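Local coordinates for Beta/gama crystallin family protein (Methanosarcina acetivorans, PDB 3HZ2) that binds calcium ions through a double-site motif of the betagamma-crystallin superfamily, built into a compact Greek-key domain, at residues Ser36-Lys41 / Trp45-Tyr50; Trp58-Gly63 / Glu69-Pro74. All blocks are in the same frame, centred on the assembly; numbering follows the deposited sequence.

Contact 1: residues Ser36-Lys41 / Trp45-Tyr50. With CA (calcium ion), chain E; CA (calcium ion), chain F.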
ATOM      1  N   SER A  36       6.824  -3.023   0.520  1.00  7.49           N
ATOM      2  CA  SER A  36       8.010  -2.170   0.583  1.00  8.74           C
ATOM      3  C   SER A  36       8.079  -1.059  -0.456  1.00  7.67           C
ATOM      4  O   SER A  36       8.901  -0.150  -0.345  1.00  8.69           O
ATOM      5  CB  SER A  36       9.261  -3.024   0.472  1.00  8.28           C
ATOM      6  OG  SER A  36       9.356  -3.861   1.599  1.00  8.43           O
ATOM      7  N   SER A  37       7.247  -1.151  -1.484  1.00  9.21           N
ATOM      8  CA  SER A  37       7.198  -0.112  -2.505  1.00  9.04           C
ATOM      9  C   SER A  37       5.756  -0.029  -2.985  1.00  8.73           C
ATOM     10  O   SER A  37       5.011  -1.010  -2.916  1.00  8.82           O
ATOM     11  CB  SER A  37       8.175  -0.409  -3.659  1.00  9.51           C
ATOM     12  OG  SER A  37       7.939  -1.664  -4.257  1.00 11.15           O
ATOM     13  N   ILE A  38       5.355   1.148  -3.451  1.00  8.54           N
ATOM     14  CA  ILE A  38       3.980   1.361  -3.875  1.00  7.68           C
ATOM     15  C   ILE A  38       3.874   2.306  -5.065  1.00  8.34           C
ATOM     16  O   ILE A  38       4.680   3.222  -5.216  1.00  7.81           O
ATOM     17  CB  ILE A  38       3.149   1.989  -2.722  1.00  9.22           C
ATOM     18  CG1 ILE A  38       3.198   1.093  -1.482  1.00  8.09           C
ATOM     19  CG2 ILE A  38       1.708   2.223  -3.176  1.00  8.79           C
ATOM     20  CD1 ILE A  38       2.627   1.745  -0.229  1.00  8.63           C
ATOM     21  N   LYS A  39       2.865   2.076  -5.899  1.00  9.45           N
ATOM     22  CA  LYS A  39       2.604   2.936  -7.049  1.00  8.26           C
ATOM     23  C   LYS A  39       1.135   3.336  -7.026  1.00  8.46           C
ATOM     24  O   LYS A  39       0.265   2.509  -7.289  1.00  8.78           O
ATOM     25  CB  LYS A  39       2.890   2.208  -8.364  1.00  9.61           C
ATOM     26  CG  LYS A  39       4.353   2.014  -8.698  1.00  8.87           C
ATOM     27  CD  LYS A  39       4.484   1.414 -10.091  1.00  7.96           C
ATOM     28  CE  LYS A  39       5.907   1.002 -10.411  1.00  9.20           C
ATOM     29  NZ  LYS A  39       5.983   0.428 -11.795  1.00  9.39           N
ATOM     30  N   VAL A  40       0.852   4.592  -6.694  1.00  8.84           N
ATOM     31  CA  VAL A  40      -0.529   5.055  -6.681  1.00  9.45           C
ATOM     32  C   VAL A  40      -0.812   5.613  -8.072  1.00  8.16           C
ATOM     33  O   VAL A  40      -0.390   6.718  -8.403  1.00  9.04           O
ATOM     34  CB  VAL A  40      -0.754   6.167  -5.632  1.00  9.45           C
ATOM     35  CG1 VAL A  40      -2.203   6.643  -5.687  1.00  8.14           C
ATOM     36  CG2 VAL A  40      -0.432   5.641  -4.237  1.00 10.67           C
ATOM     37  N   LYS A  41      -1.510   4.828  -8.884  1.00 10.40           N
ATOM     38  CA  LYS A  41      -1.842   5.215 -10.250  1.00 11.89           C
ATOM     39  C   LYS A  41      -2.855   6.350 -10.274  1.00 12.73           C
ATOM     40  O   LYS A  41      -2.766   7.263 -11.099  1.00 10.26           O
ATOM     41  CB  LYS A  41      -2.406   4.012 -11.012  1.00 13.82           C
ATOM     42  CG  LYS A  41      -1.522   2.772 -10.968  1.00 18.22           C
ATOM     43  CD  LYS A  41      -0.167   3.027 -11.611  1.00 22.30           C
ATOM     44  CE  LYS A  41      -0.315   3.358 -13.090  1.00 25.11           C
ATOM     45  NZ  LYS A  41       0.993   3.672 -13.731  1.00 28.18           N
ATOM     46  N   TRP A  45      -4.887   6.937  -1.382  1.00  9.01           N
ATOM     47  CA  TRP A  45      -5.066   5.727  -0.599  1.00  9.25           C
ATOM     48  C   TRP A  45      -4.482   5.826   0.800  1.00  9.51           C
ATOM     49  O   TRP A  45      -3.423   6.420   1.010  1.00 10.86           O
ATOM     50  CB  TRP A  45      -4.433   4.537  -1.320  1.00  9.81           C
ATOM     51  CG  TRP A  45      -5.095   4.194  -2.622  1.00  9.65           C
ATOM     52  CD1 TRP A  45      -4.984   4.866  -3.805  1.00  9.27           C
ATOM     53  CD2 TRP A  45      -5.968   3.090  -2.866  1.00  9.20           C
ATOM     54  NE1 TRP A  45      -5.737   4.243  -4.775  1.00  8.23           N
ATOM     55  CE2 TRP A  45      -6.350   3.150  -4.225  1.00  9.16           C
ATOM     56  CE3 TRP A  45      -6.467   2.050  -2.066  1.00  8.61           C
ATOM     57  CZ2 TRP A  45      -7.208   2.208  -4.804  1.00  9.61           C
ATOM     58  CZ3 TRP A  45      -7.321   1.115  -2.641  1.00 10.23           C
ATOM     59  CH2 TRP A  45      -7.682   1.202  -4.000  1.00  8.90           C
ATOM     60  N   ARG A  46      -5.185   5.225   1.751  1.00  9.29           N
ATOM     61  CA  ARG A  46      -4.761   5.212   3.142  1.00  9.67           C
ATOM     62  C   ARG A  46      -4.267   3.825   3.520  1.00  9.08           C
ATOM     63  O   ARG A  46      -4.962   2.829   3.300  1.00 10.38           O
ATOM     64  CB  ARG A  46      -5.930   5.607   4.044  1.00  9.58           C
ATOM     65  CG  ARG A  46      -5.639   5.460   5.524  1.00 10.90           C
ATOM     66  CD  ARG A  46      -6.727   6.127   6.346  1.00 11.42           C
ATOM     67  NE  ARG A  46      -6.762   7.567   6.113  1.00 13.74           N
ATOM     68  CZ  ARG A  46      -7.586   8.398   6.740  1.00 16.24           C
ATOM     69  NH1 ARG A  46      -8.440   7.924   7.634  1.00 16.73           N
ATOM     70  NH2 ARG A  46      -7.547   9.699   6.483  1.00 14.64           N
ATOM     71  N   PHE A  47      -3.065   3.763   4.088  1.00  9.12           N
ATOM     72  CA  PHE A  47      -2.475   2.496   4.493  1.00  8.21           C
ATOM     73  C   PHE A  47      -2.424   2.395   6.012  1.00  8.85           C
ATOM     74  O   PHE A  47      -1.944   3.302   6.684  1.00 10.81           O
ATOM     75  CB  PHE A  47      -1.071   2.362   3.890  1.00  9.22           C
ATOM     76  CG  PHE A  47      -1.061   2.442   2.390  1.00  9.21           C
ATOM     77  CD1 PHE A  47      -1.113   3.675   1.745  1.00  8.84           C
ATOM     78  CD2 PHE A  47      -1.074   1.281   1.620  1.00  8.89           C
ATOM     79  CE1 PHE A  47      -1.183   3.753   0.351  1.00  9.31           C
ATOM     80  CE2 PHE A  47      -1.145   1.348   0.229  1.00  9.83           C
ATOM     81  CZ  PHE A  47      -1.201   2.587  -0.406  1.00  9.60           C
ATOM     82  N   TYR A  48      -2.934   1.285   6.536  1.00  9.45           N
ATOM     83  CA  TYR A  48      -2.994   1.039   7.975  1.00  8.56           C
ATOM     84  C   TYR A  48      -1.985  -0.002   8.423  1.00  9.79           C
ATOM     85  O   TYR A  48      -1.647  -0.919   7.673  1.00  9.93           O
ATOM     86  CB  TYR A  48      -4.392   0.560   8.360  1.00  8.45           C
ATOM     87  CG  TYR A  48      -5.447   1.639   8.366  1.00  9.50           C
ATOM     88  CD1 TYR A  48      -5.692   2.390   9.516  1.00  8.59           C
ATOM     89  CD2 TYR A  48      -6.225   1.891   7.236  1.00  9.12           C
ATOM     90  CE1 TYR A  48      -6.697   3.363   9.541  1.00  8.19           C
ATOM     91  CE2 TYR A  48      -7.227   2.859   7.253  1.00 10.73           C
ATOM     92  CZ  TYR A  48      -7.457   3.587   8.408  1.00  8.59           C
ATOM     93  OH  TYR A  48      -8.464   4.529   8.429  1.00 13.14           O
ATOM     94  N   GLU A  49      -1.516   0.120   9.659  1.00  9.06           N
ATOM     95  CA  GLU A  49      -0.544  -0.839  10.144  1.00 10.67           C
ATOM     96  C   GLU A  49      -1.182  -2.141  10.622  1.00  9.71           C
ATOM     97  O   GLU A  49      -0.494  -3.117  10.822  1.00 10.25           O
ATOM     98  CB  GLU A  49       0.312  -0.222  11.256  1.00 12.58           C
ATOM     99  CG  GLU A  49      -0.380  -0.051  12.584  1.00 15.54           C
ATOM    100  CD  GLU A  49       0.527   0.592  13.615  1.00 14.88           C
ATOM    101  OE1 GLU A  49       1.675   0.124  13.774  1.00 19.66           O
ATOM    102  OE2 GLU A  49       0.093   1.558  14.267  1.00 17.76           O
ATOM    103  N   TYR A  50      -2.495  -2.175  10.804  1.00 10.05           N
ATOM    104  CA  TYR A  50      -3.134  -3.409  11.261  1.00 10.61           C
ATOM    105  C   TYR A  50      -4.235  -3.814  10.293  1.00 11.68           C
ATOM    106  O   TYR A  50      -4.762  -2.972   9.571  1.00 11.53           O
ATOM    107  CB  TYR A  50      -3.716  -3.211  12.664  1.00 13.94           C
ATOM    108  CG  TYR A  50      -2.676  -2.905  13.723  1.00 15.97           C
ATOM    109  CD1 TYR A  50      -2.997  -2.133  14.840  1.00 17.91           C
ATOM    110  CD2 TYR A  50      -1.370  -3.383  13.608  1.00 17.33           C
ATOM    111  CE1 TYR A  50      -2.046  -1.842  15.813  1.00 18.25           C
ATOM    112  CE2 TYR A  50      -0.409  -3.099  14.579  1.00 18.70           C
ATOM    113  CZ  TYR A  50      -0.756  -2.327  15.676  1.00 19.23           C
ATOM    114  OH  TYR A  50       0.191  -2.035  16.631  1.00 23.30           O
TER
HETATM  115 CA    CA E 101       9.268  -6.304   1.992  1.00  9.26          CA
HETATM  116 CA    CA F 102       1.268  -4.715  10.292  1.00 14.17          CA
HETATM  117  O   HOH W   1      11.590  -5.356   2.941  1.00 13.92           O
HETATM  118  O   HOH W   2       8.914  -8.727   2.785  1.00  8.33           O
HETATM  119  O   HOH W   3      11.269  -7.603   0.770  1.00 16.06           O
HETATM  120  O   HOH W   4       3.541  -4.562  11.857  1.00 41.42           O
HETATM  121  O   HOH W   5       0.216  -6.590  12.055  1.00 21.95           O
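Ile38 meets Phe47, and Val40 meets Trp45, in the buried interior of a betagamma-crystallin domain, where two Greek-key motifs pair into a beta sandwich. The evidence that this joins two sheets rather than neighbouring strands is twofold: no hydrogen bond links residues 36-41 to 45-50, and their closest CA atoms, those of Val40 and Trp45, stay 7.6 Å apart.

Two apolar pairs carry the packing. Ile38 and Phe47 approach from opposite directions, and the methyl CD1 of Ile38 sits over one face of the phenyl ring, 4.0 Å from the Phe47 ring centroid and 19° off the ring normal, a CH-pi contact offset toward the rim. The branch CG2 reaches only the far end of the ring, at CZ. With CG1 of Val40 anti to the backbone N (chi1 178°), that methyl is carried to Trp45, where Val40 CG1 lies 3.8 Å from Trp45 CD1 and meets the indole obliquely. Val5 and Ile78 add further apolar cover around these side chains.

Metal coordination occupies the far ends of both segments. At one calcium ion Ser36 acts through its hydroxyl, alongside Glu9, Lys34, Asn76 and three waters; a classic beta bulge sets both Ser36 and Ser37 opposite Tyr8 of strand 4-8. At the second calcium the backbone carbonyl of Glu49 is a ligand, with Ser77 O, the side chains of Asp33 and Ser79 and two waters, while the Glu49 carboxylate turns to a salt bridge with Arg56. Ser36 OG stands 2.5 Å from its calcium ion, and Glu49 O 2.4 Å from the other.

Contact 2: residues Trp58-Gly63 / Glu69-Pro74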
ATOM      1  N   TRP A  58      -1.240   6.145   7.029  1.00 11.75           N
ATOM      2  CA  TRP A  58      -0.522   7.097   6.188  1.00 11.29           C
ATOM      3  C   TRP A  58      -1.297   7.253   4.882  1.00 10.83           C
ATOM      4  O   TRP A  58      -1.706   6.261   4.278  1.00 11.34           O
ATOM      5  CB  TRP A  58       0.885   6.565   5.901  1.00 12.49           C
ATOM      6  CG  TRP A  58       1.704   6.358   7.142  1.00 13.48           C
ATOM      7  CD1 TRP A  58       2.505   7.275   7.756  1.00 15.35           C
ATOM      8  CD2 TRP A  58       1.757   5.174   7.951  1.00 15.46           C
ATOM      9  NE1 TRP A  58       3.053   6.739   8.896  1.00 15.79           N
ATOM     10  CE2 TRP A  58       2.611   5.451   9.040  1.00 15.71           C
ATOM     11  CE3 TRP A  58       1.162   3.908   7.861  1.00 14.50           C
ATOM     12  CZ2 TRP A  58       2.890   4.507  10.037  1.00 16.17           C
ATOM     13  CZ3 TRP A  58       1.437   2.968   8.852  1.00 17.21           C
ATOM     14  CH2 TRP A  58       2.296   3.275   9.926  1.00 17.09           C
ATOM     15  N   ASP A  59      -1.501   8.494   4.450  1.00 11.95           N
ATOM     16  CA  ASP A  59      -2.238   8.756   3.217  1.00 12.70           C
ATOM     17  C   ASP A  59      -1.305   9.120   2.073  1.00 13.08           C
ATOM     18  O   ASP A  59      -0.524  10.065   2.173  1.00 14.44           O
ATOM     19  CB  ASP A  59      -3.255   9.878   3.430  1.00 14.22           C
ATOM     20  CG  ASP A  59      -4.290   9.537   4.490  1.00 15.14           C
ATOM     21  OD1 ASP A  59      -4.572   8.336   4.690  1.00 13.99           O
ATOM     22  OD2 ASP A  59      -4.836  10.472   5.110  1.00 15.00           O
ATOM     23  N   LEU A  60      -1.393   8.364   0.983  1.00 12.93           N
ATOM     24  CA  LEU A  60      -0.546   8.599  -0.177  1.00 12.15           C
ATOM     25  C   LEU A  60      -1.342   8.962  -1.420  1.00 11.33           C
ATOM     26  O   LEU A  60      -2.282   8.264  -1.795  1.00 10.75           O
ATOM     27  CB  LEU A  60       0.300   7.356  -0.473  1.00 11.89           C
ATOM     28  CG  LEU A  60       1.164   6.799   0.660  1.00 12.62           C
ATOM     29  CD1 LEU A  60       1.955   5.604   0.142  1.00 13.59           C
ATOM     30  CD2 LEU A  60       2.103   7.872   1.180  1.00 16.93           C
ATOM     31  N   GLY A  61      -0.949  10.060  -2.056  1.00 11.17           N
ATOM     32  CA  GLY A  61      -1.614  10.493  -3.268  1.00 11.36           C
ATOM     33  C   GLY A  61      -0.895   9.949  -4.491  1.00 11.56           C
ATOM     34  O   GLY A  61       0.111   9.244  -4.360  1.00  8.88           O
ATOM     35  N   PRO A  62      -1.383  10.264  -5.699  1.00 11.38           N
ATOM     36  CA  PRO A  62      -0.768   9.793  -6.944  1.00 12.96           C
ATOM     37  C   PRO A  62       0.739   9.998  -6.983  1.00 12.07           C
ATOM     38  O   PRO A  62       1.242  11.074  -6.670  1.00 13.81           O
ATOM     39  CB  PRO A  62      -1.492  10.608  -8.010  1.00 12.02           C
ATOM     40  CG  PRO A  62      -2.861  10.754  -7.421  1.00 13.34           C
ATOM     41  CD  PRO A  62      -2.554  11.111  -5.986  1.00 12.31           C
ATOM     42  N   GLY A  63       1.453   8.951  -7.374  1.00 10.30           N
ATOM     43  CA  GLY A  63       2.898   9.028  -7.451  1.00 10.51           C
ATOM     44  C   GLY A  63       3.518   7.675  -7.177  1.00 10.69           C
ATOM     45  O   GLY A  63       2.808   6.699  -6.916  1.00  9.91           O
ATOM     46  N   GLU A  69       9.305   3.738   3.133  1.00 16.75           N
ATOM     47  CA  GLU A  69       9.847   4.630   4.143  1.00 19.23           C
ATOM     48  C   GLU A  69       9.943   6.067   3.648  1.00 20.26           C
ATOM     49  O   GLU A  69       9.968   6.999   4.449  1.00 19.36           O
ATOM     50  CB  GLU A  69      11.198   4.115   4.618  1.00 20.48           C
ATOM     51  CG  GLU A  69      11.060   2.786   5.341  1.00 21.91           C
ATOM     52  CD  GLU A  69      12.375   2.247   5.824  1.00 25.00           C
ATOM     53  OE1 GLU A  69      12.980   2.864   6.730  1.00 24.91           O
ATOM     54  OE2 GLU A  69      12.803   1.204   5.289  1.00 26.16           O
ATOM     55  N   SER A  70       9.981   6.250   2.331  1.00 22.47           N
ATOM     56  CA  SER A  70      10.042   7.593   1.765  1.00 23.66           C
ATOM     57  C   SER A  70       8.676   8.235   1.985  1.00 24.69           C
ATOM     58  O   SER A  70       8.526   9.458   1.933  1.00 25.28           O
ATOM     59  CB  SER A  70      10.364   7.545   0.266  1.00 25.32           C
ATOM     60  OG  SER A  70       9.276   7.028  -0.484  1.00 28.43           O
ATOM     61  N   ALA A  71       7.677   7.391   2.231  1.00 22.21           N
ATOM     62  CA  ALA A  71       6.319   7.855   2.480  1.00 21.43           C
ATOM     63  C   ALA A  71       6.067   7.872   3.986  1.00 20.07           C
ATOM     64  O   ALA A  71       4.928   8.023   4.433  1.00 19.05           O
ATOM     65  CB  ALA A  71       5.321   6.937   1.793  1.00 22.33           C
ATOM     66  N   GLY A  72       7.138   7.709   4.757  1.00 18.71           N
ATOM     67  CA  GLY A  72       7.027   7.716   6.207  1.00 17.05           C
ATOM     68  C   GLY A  72       6.450   6.441   6.795  1.00 15.71           C
ATOM     69  O   GLY A  72       6.154   6.377   7.985  1.00 15.06           O
ATOM     70  N   ILE A  73       6.305   5.417   5.963  1.00 13.97           N
ATOM     71  CA  ILE A  73       5.749   4.143   6.404  1.00 12.91           C
ATOM     72  C   ILE A  73       6.841   3.134   6.754  1.00 12.64           C
ATOM     73  O   ILE A  73       7.779   2.935   5.987  1.00 12.34           O
ATOM     74  CB  ILE A  73       4.867   3.527   5.295  1.00 12.47           C
ATOM     75  CG1 ILE A  73       3.780   4.520   4.887  1.00 12.08           C
ATOM     76  CG2 ILE A  73       4.256   2.218   5.777  1.00 13.26           C
ATOM     77  CD1 ILE A  73       3.004   4.101   3.646  1.00 10.84           C
ATOM     78  N   PRO A  74       6.735   2.489   7.926  1.00 13.10           N
ATOM     79  CA  PRO A  74       7.753   1.503   8.301  1.00 13.45           C
ATOM     80  C   PRO A  74       7.705   0.325   7.327  1.00 11.88           C
ATOM     81  O   PRO A  74       6.632  -0.065   6.865  1.00 12.23           O
ATOM     82  CB  PRO A  74       7.357   1.119   9.729  1.00 14.67           C
ATOM     83  CG  PRO A  74       5.874   1.387   9.770  1.00 17.15           C
ATOM     84  CD  PRO A  74       5.744   2.671   9.001  1.00 14.85           C
TER
HETATM   85  O   HOH W   6       4.939   6.635  10.714  1.00 42.43           O
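Apolar packing, supplemented by one water bridge, holds Trp58, Leu60, Ala71, Ile73 and Pro74 together where the edge strand 56-60 of the three-stranded sheet is flanked by the long loop before strand 80-83. No direct hydrogen bond crosses between residues 58-63 and 69-74. The nearest CA pairs are Trp58 with Ile73, at 6.9 Å, and Leu60 with Ala71.

Trp58 provides most of the buried surface on its side. Ile73 CG1 lies over one face, 3.6 Å from Trp58 CG and displaced toward the rim, and the same methylene also touches CB and CD2. Because CG1 of Ile73 is anti to its own carbonyl carbon (chi1 -56°), it bears on the ring while CG2, anti to the backbone N, meets the indole only at CE3. Farther along the indole, the proline ring approaches obliquely, with Pro74 CD 3.5 Å from Trp58 CZ2.

In the second Greek key of this crystallin domain, the loop thus lies against its own motif's edge strand, and Pro74 leads on toward Ser77, a ligand of calcium. Within the loop, Gly72 N bonds to Glu69 O, and the positive phi of Gly72 (76°) is a backbone conformation that glycine takes readily.

Leu60 continues the apolar row. It reaches Ile73 tip to tip, CD1 of each 4.0 Å apart, and it presses closely on the alanine methyl, Leu60 CD2 to Ala71 CB measuring 3.4 Å, closer than two methyl groups normally pack.

The polar edge of the indole is served by solvent. Trp58 NE1 is 3.3 Å from Gly72 O, but the angle is too poor for a hydrogen bond; a water in the indole plane accepts from Trp58 NE1 at 2.6 Å and donates to Gly72 O at 3.0 Å.

Overall arrangement
The two contacts follow in series along the chain, both segments of contact 1 preceding those of contact 2, and they lie about 7 Å apart, centre to centre. They share the three-stranded antiparallel sheet, in which strands 45-48 and 56-60 are neighbours: Trp45 O and Leu60 N are 2.8 Å apart, a probable hydrogen bond, and a salt bridge joins Arg46 NE to Asp59 OD1 at 2.7 Å. Phe47 CE1 packs 3.6 Å from Leu60 CD1, making the two apolar clusters continuous. Contact 1 ties this sheet to the four-stranded one, whereas contact 2 ties its edge strand to the loop running toward Asn76 and Ser77, so together they connect the sandwich interior with segments that bind calcium.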